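Local coordinates for E3 ubiquitin-protein ligase HERC2 (PDB 4L1M) that acts as an E3 ubiquitin ligase, probably passing ubiquitin to target proteins through its HECT domain, and also carries RCC1-like beta-propeller domains, at residues 200-205 and 229-234; 239-242 and 246-249. All coordinates share one frame; numbering follows the deposited sequence.

Contact 1 (200-205 and 229-234); sequences AGLKGL and WSWGDG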
ATOM      1  N   ALA A 200       8.709  14.765 -13.775  1.00 45.63           N
ATOM      2  CA  ALA A 200       8.753  15.193 -15.192  1.00 48.40           C
ATOM      3  C   ALA A 200       8.714  14.050 -16.220  1.00 48.77           C
ATOM      4  O   ALA A 200       8.136  14.197 -17.273  1.00 50.30           O
ATOM      5  CB  ALA A 200       9.992  16.058 -15.440  1.00 48.89           C
ATOM      6  N   GLY A 201       9.351  12.929 -15.914  1.00 48.63           N
ATOM      7  CA  GLY A 201       9.424  11.818 -16.854  1.00 49.79           C
ATOM      8  C   GLY A 201       8.091  11.239 -17.296  1.00 50.55           C
ATOM      9  O   GLY A 201       8.023  10.548 -18.312  1.00 50.89           O
ATOM     10  N   LEU A 202       7.038  11.464 -16.513  1.00 50.71           N
ATOM     11  CA  LEU A 202       5.694  10.979 -16.878  1.00 51.97           C
ATOM     12  C   LEU A 202       4.771  12.096 -17.334  1.00 53.94           C
ATOM     13  O   LEU A 202       3.634  11.847 -17.632  1.00 54.33           O
ATOM     14  CB  LEU A 202       5.087  10.197 -15.700  1.00 50.30           C
ATOM     15  CG  LEU A 202       5.770   8.842 -15.473  1.00 48.50           C
ATOM     16  CD1 LEU A 202       5.472   8.296 -14.086  1.00 47.92           C
ATOM     17  CD2 LEU A 202       5.350   7.823 -16.513  1.00 50.05           C
ATOM     18  N   LYS A 203       5.272  13.330 -17.348  1.00 57.71           N
ATOM     19  CA  LYS A 203       4.529  14.496 -17.816  1.00 60.58           C
ATOM     20  C   LYS A 203       4.036  14.187 -19.226  1.00 62.39           C
ATOM     21  O   LYS A 203       4.808  13.775 -20.066  1.00 63.37           O
ATOM     22  CB  LYS A 203       5.448  15.734 -17.794  1.00 63.59           C
ATOM     23  CG  LYS A 203       4.759  17.105 -17.865  1.00 66.57           C
ATOM     24  N   GLY A 204       2.735  14.340 -19.452  1.00 63.71           N
ATOM     25  CA  GLY A 204       2.121  14.026 -20.748  1.00 64.86           C
ATOM     26  C   GLY A 204       1.295  12.746 -20.716  1.00 63.83           C
ATOM     27  O   GLY A 204       0.471  12.523 -21.586  1.00 63.14           O
ATOM     28  N   LEU A 205       1.522  11.906 -19.707  1.00 61.08           N
ATOM     29  CA  LEU A 205       0.719  10.726 -19.479  1.00 59.43           C
ATOM     30  C   LEU A 205      -0.103  10.948 -18.235  1.00 58.58           C
ATOM     31  O   LEU A 205       0.306  11.663 -17.334  1.00 58.11           O
ATOM     32  CB  LEU A 205       1.604   9.511 -19.257  1.00 57.46           C
ATOM     33  CG  LEU A 205       2.459   9.098 -20.446  1.00 58.00           C
ATOM     34  CD1 LEU A 205       3.406   7.993 -20.024  1.00 57.19           C
ATOM     35  CD2 LEU A 205       1.600   8.633 -21.583  1.00 59.09           C
ATOM     36  N   TRP A 229       5.306   1.461 -15.071  1.00 40.36           N
ATOM     37  CA  TRP A 229       6.618   2.101 -14.954  1.00 40.06           C
ATOM     38  C   TRP A 229       7.270   1.755 -13.628  1.00 38.45           C
ATOM     39  O   TRP A 229       6.591   1.581 -12.595  1.00 36.65           O
ATOM     40  CB  TRP A 229       6.458   3.620 -15.033  1.00 41.69           C
ATOM     41  CG  TRP A 229       5.694   4.024 -16.235  1.00 44.20           C
ATOM     42  CD1 TRP A 229       4.332   4.063 -16.366  1.00 46.26           C
ATOM     43  CD2 TRP A 229       6.230   4.417 -17.491  1.00 45.65           C
ATOM     44  NE1 TRP A 229       3.983   4.470 -17.638  1.00 47.67           N
ATOM     45  CE2 TRP A 229       5.136   4.684 -18.351  1.00 48.04           C
ATOM     46  CE3 TRP A 229       7.527   4.600 -17.967  1.00 47.89           C
ATOM     47  CZ2 TRP A 229       5.307   5.099 -19.662  1.00 49.67           C
ATOM     48  CZ3 TRP A 229       7.699   5.019 -19.268  1.00 49.49           C
ATOM     49  CH2 TRP A 229       6.589   5.265 -20.105  1.00 50.84           C
ATOM     50  N   SER A 230       8.594   1.674 -13.647  1.00 37.32           N
ATOM     51  CA  SER A 230       9.353   1.460 -12.426  1.00 34.57           C
ATOM     52  C   SER A 230      10.623   2.266 -12.434  1.00 34.69           C
ATOM     53  O   SER A 230      11.176   2.565 -13.495  1.00 34.88           O
ATOM     54  CB  SER A 230       9.709  -0.011 -12.257  1.00 33.38           C
ATOM     55  OG  SER A 230      10.515  -0.459 -13.315  1.00 31.82           O
ATOM     56  N   TRP A 231      11.072   2.606 -11.229  1.00 33.83           N
ATOM     57  CA  TRP A 231      12.347   3.229 -11.029  1.00 34.69           C
ATOM     58  C   TRP A 231      12.781   3.053  -9.564  1.00 34.61           C
ATOM     59  O   TRP A 231      12.038   2.513  -8.743  1.00 33.48           O
ATOM     60  CB  TRP A 231      12.277   4.695 -11.432  1.00 35.54           C
ATOM     61  CG  TRP A 231      11.331   5.521 -10.652  1.00 36.44           C
ATOM     62  CD1 TRP A 231      11.628   6.270  -9.546  1.00 36.60           C
ATOM     63  CD2 TRP A 231       9.915   5.730 -10.909  1.00 36.77           C
ATOM     64  NE1 TRP A 231      10.489   6.947  -9.104  1.00 36.57           N
ATOM     65  CE2 TRP A 231       9.430   6.612  -9.913  1.00 36.82           C
ATOM     66  CE3 TRP A 231       9.018   5.250 -11.869  1.00 37.62           C
ATOM     67  CZ2 TRP A 231       8.083   7.039  -9.871  1.00 37.26           C
ATOM     68  CZ3 TRP A 231       7.680   5.669 -11.817  1.00 38.54           C
ATOM     69  CH2 TRP A 231       7.233   6.552 -10.821  1.00 37.53           C
ATOM     70  N   GLY A 232      13.993   3.505  -9.261  1.00 35.90           N
ATOM     71  CA  GLY A 232      14.613   3.321  -7.946  1.00 34.53           C
ATOM     72  C   GLY A 232      15.667   2.217  -7.957  1.00 35.34           C
ATOM     73  O   GLY A 232      16.365   1.962  -8.988  1.00 32.86           O
ATOM     74  N   ASP A 233      15.784   1.537  -6.819  1.00 36.38           N
ATOM     75  CA  ASP A 233      16.817   0.513  -6.656  1.00 38.76           C
ATOM     76  C   ASP A 233      16.455  -0.766  -7.399  1.00 38.59           C
ATOM     77  O   ASP A 233      15.303  -1.180  -7.418  1.00 38.68           O
ATOM     78  CB  ASP A 233      17.044   0.214  -5.194  1.00 39.50           C
ATOM     79  CG  ASP A 233      18.220  -0.687  -4.978  1.00 41.90           C
ATOM     80  OD1 ASP A 233      19.358  -0.173  -4.887  1.00 40.24           O
ATOM     81  OD2 ASP A 233      17.985  -1.921  -4.923  1.00 44.35           O
ATOM     82  N   GLY A 234      17.457  -1.391  -8.005  1.00 39.10           N
ATOM     83  CA  GLY A 234      17.245  -2.523  -8.896  1.00 40.20           C
ATOM     84  C   GLY A 234      17.507  -3.895  -8.312  1.00 40.44           C
ATOM     85  O   GLY A 234      17.252  -4.905  -8.969  1.00 47.51           O
TER
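The indole of Trp-229 has the CD2 methyl of Leu-202 over one face, 3.6 Å from the centroid of its five-membered ring and only 7° off the normal, which is the geometry of a CH-pi contact. Leu-205 reaches the same indole obliquely, from the side that Leu-202 occupies, its side chain crossing at about a right angle, with CD1 3.5 Å from Trp-229 CZ2 on the benzo ring. The second methyl of Leu-202 meets the neighbouring indole obliquely: CD1 stands 4.1 Å from Trp-231 CH2 and equally far from CZ3. The fork of Leu-202 thus serves both tryptophans, one branch each. Trp-229 and Trp-231 sit two residues apart on strand 228-232, the third of its propeller blade, so both indoles leave the same side of the sheet. Segment 200-205 is the link by which the chain leaves the outer strand 196-198 of the preceding blade and enters the next through strand 207-212. A type II turn brings the two leucines together, closed by Leu-205 N to Leu-202 O at 3.0 Å, with Gly-204 taking the positive phi (107°). The indole nitrogens are bonded elsewhere: Trp-229 NE1 to Thr-223 OG1, and Trp-231 NE1 weakly to Arg-184 O.

Contact 2 (239-242 and 246-249); sequences LGRG and GCKT. With SO4 (sulfate ion), chain E.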
ATOM      1  N   LEU A 239      12.582  -4.115 -10.357  1.00 35.56           N
ATOM      2  CA  LEU A 239      12.150  -3.121 -11.351  1.00 35.08           C
ATOM      3  C   LEU A 239      11.487  -3.779 -12.530  1.00 35.76           C
ATOM      4  O   LEU A 239      10.743  -3.118 -13.264  1.00 37.15           O
ATOM      5  CB  LEU A 239      13.305  -2.242 -11.857  1.00 34.65           C
ATOM      6  CG  LEU A 239      13.989  -1.406 -10.784  1.00 35.48           C
ATOM      7  CD1 LEU A 239      15.160  -0.633 -11.380  1.00 35.81           C
ATOM      8  CD2 LEU A 239      13.013  -0.453 -10.081  1.00 34.15           C
ATOM      9  N   GLY A 240      11.745  -5.065 -12.719  1.00 36.19           N
ATOM     10  CA  GLY A 240      11.080  -5.841 -13.777  1.00 38.90           C
ATOM     11  C   GLY A 240      11.752  -5.865 -15.143  1.00 40.27           C
ATOM     12  O   GLY A 240      11.114  -6.254 -16.121  1.00 44.13           O
ATOM     13  N   ARG A 241      13.018  -5.460 -15.238  1.00 39.31           N
ATOM     14  CA  ARG A 241      13.716  -5.452 -16.528  1.00 40.63           C
ATOM     15  C   ARG A 241      15.009  -6.284 -16.494  1.00 40.35           C
ATOM     16  O   ARG A 241      15.964  -5.972 -17.166  1.00 40.47           O
ATOM     17  CB  ARG A 241      14.041  -4.012 -16.959  1.00 42.67           C
ATOM     18  CG  ARG A 241      12.849  -3.139 -17.353  1.00 45.26           C
ATOM     19  CD  ARG A 241      13.304  -1.727 -17.731  1.00 48.50           C
ATOM     20  NE  ARG A 241      13.638  -0.943 -16.544  1.00 51.46           N
ATOM     21  CZ  ARG A 241      12.741  -0.408 -15.712  1.00 53.21           C
ATOM     22  NH1 ARG A 241      11.445  -0.554 -15.945  1.00 54.78           N
ATOM     23  NH2 ARG A 241      13.138   0.300 -14.637  1.00 53.57           N
ATOM     24  N   GLY A 242      15.030  -7.349 -15.712  1.00 40.50           N
ATOM     25  CA  GLY A 242      16.209  -8.202 -15.599  1.00 40.19           C
ATOM     26  C   GLY A 242      17.314  -7.620 -14.721  1.00 39.91           C
ATOM     27  O   GLY A 242      17.301  -6.449 -14.357  1.00 39.40           O
ATOM     28  N   GLY A 246      19.737  -0.261 -11.098  1.00 40.26           N
ATOM     29  CA  GLY A 246      18.714   0.700 -10.716  1.00 40.59           C
ATOM     30  C   GLY A 246      18.519   1.742 -11.790  1.00 42.54           C
ATOM     31  O   GLY A 246      19.232   1.764 -12.798  1.00 45.51           O
ATOM     32  N   CYS A 247      17.572   2.633 -11.578  1.00 41.78           N
ATOM     33  CA  CYS A 247      17.483   3.810 -12.414  1.00 43.62           C
ATOM     34  C   CYS A 247      16.845   4.939 -11.633  1.00 43.45           C
ATOM     35  O   CYS A 247      16.120   4.702 -10.643  1.00 42.79           O
ATOM     36  CB  CYS A 247      16.711   3.498 -13.695  1.00 44.77           C
ATOM     37  SG  CYS A 247      14.967   3.115 -13.494  1.00 46.56           S
ATOM     38  N   LYS A 248      17.075   6.162 -12.100  1.00 43.19           N
ATOM     39  CA  LYS A 248      16.673   7.345 -11.357  1.00 44.00           C
ATOM     40  C   LYS A 248      15.535   8.150 -11.993  1.00 43.32           C
ATOM     41  O   LYS A 248      15.168   9.209 -11.496  1.00 42.93           O
ATOM     42  CB  LYS A 248      17.905   8.200 -11.122  1.00 46.73           C
ATOM     43  CG  LYS A 248      18.929   7.416 -10.345  1.00 48.17           C
ATOM     44  CD  LYS A 248      20.029   8.261  -9.770  1.00 52.19           C
ATOM     45  CE  LYS A 248      21.205   7.366  -9.430  1.00 54.38           C
ATOM     46  NZ  LYS A 248      22.100   8.052  -8.471  1.00 59.78           N
ATOM     47  N   THR A 249      14.993   7.644 -13.093  1.00 42.99           N
ATOM     48  CA  THR A 249      13.823   8.241 -13.738  1.00 43.16           C
ATOM     49  C   THR A 249      12.938   7.082 -14.196  1.00 42.08           C
ATOM     50  O   THR A 249      13.441   5.975 -14.384  1.00 40.90           O
ATOM     51  CB  THR A 249      14.219   9.073 -14.954  1.00 44.44           C
ATOM     52  OG1 THR A 249      14.884   8.225 -15.878  1.00 46.36           O
ATOM     53  CG2 THR A 249      15.169  10.178 -14.565  1.00 44.65           C
TER
HETATM   54  S   SO4 E 802      18.618   7.047 -15.298  1.00 71.00           S
HETATM   55  O1  SO4 E 802      17.315   6.512 -15.749  1.00 63.30           O
HETATM   56  O2  SO4 E 802      19.452   6.037 -14.573  1.00 61.26           O
HETATM   57  O3  SO4 E 802      19.276   7.496 -16.552  1.00 72.62           O
HETATM   58  O4  SO4 E 802      18.468   8.244 -14.437  1.00 71.26           O
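The long loop that joins the third and fourth strands of an RCC1 blade folds back on itself here, bringing its Leu-Gly-Arg-Gly segment against Cys-247 just before the outer strand 250-252 begins. Leu-239 supplies the apolar part. Its CD1 branch lies 3.9 Å from Gly-246 CA and packs more loosely beside the thiol, 4.3 Å from Cys-247 SG. Arg-241 reaches the same sulfur from further along the loop: a bend at chi3 (-76°) turns the guanidinium back, and its NH2 lies 3.5 Å from Cys-247 SG in an oblique approach that does not amount to a hydrogen bond. The guanidinium is held by backbone oxygens instead, NH2 bonding to Ser-230 O and NH1 more weakly to Leu-252 O, so its rotation is probably fixed from the third and fourth strands. Cys-247 keeps its sulfur between its own N and carbonyl carbon (chi1 67°), which places SG on the side of these two partners. Beyond it, where the chain turns a corner, a sulfate ion is held by Thr-249 OG1, which donates to O1 over 3.0 Å, and weakly by Lys-248 N, 3.4 Å from O2. The ion probably came from the crystallisation liquor. Lys-248 pairs through its backbone with Gly-188 of the preceding blade, and Gly-242 with Arg-300 of the following one. The Trp-Gly that closes the third strand, followed by a Leu-Gly in the loop to the outer strand, is characteristic of RCC1 repeats, which here build a seven-bladed propeller.

In the fold
Contacts 1 and 2 follow one another along the chain, and their centres are about 10 Å apart in the same blade. Strand 228-232 connects them. Its Ser-230 OG lies 2.7 Å from Leu-239 O and its Gly-232 N 2.8 Å from Cys-247 O, both probable hydrogen bonds, while Trp-231 O packs 3.4 Å from Leu-239 CD2. Trp-231 takes part in both: its ring meets Leu-202 of contact 1, while its CB packs 3.4 Å from Thr-249 O of contact 2. The contact centres lie about 18 and 20 Å from the centre of the chain, on the same side of it; the sulfate touches the 246-249 side.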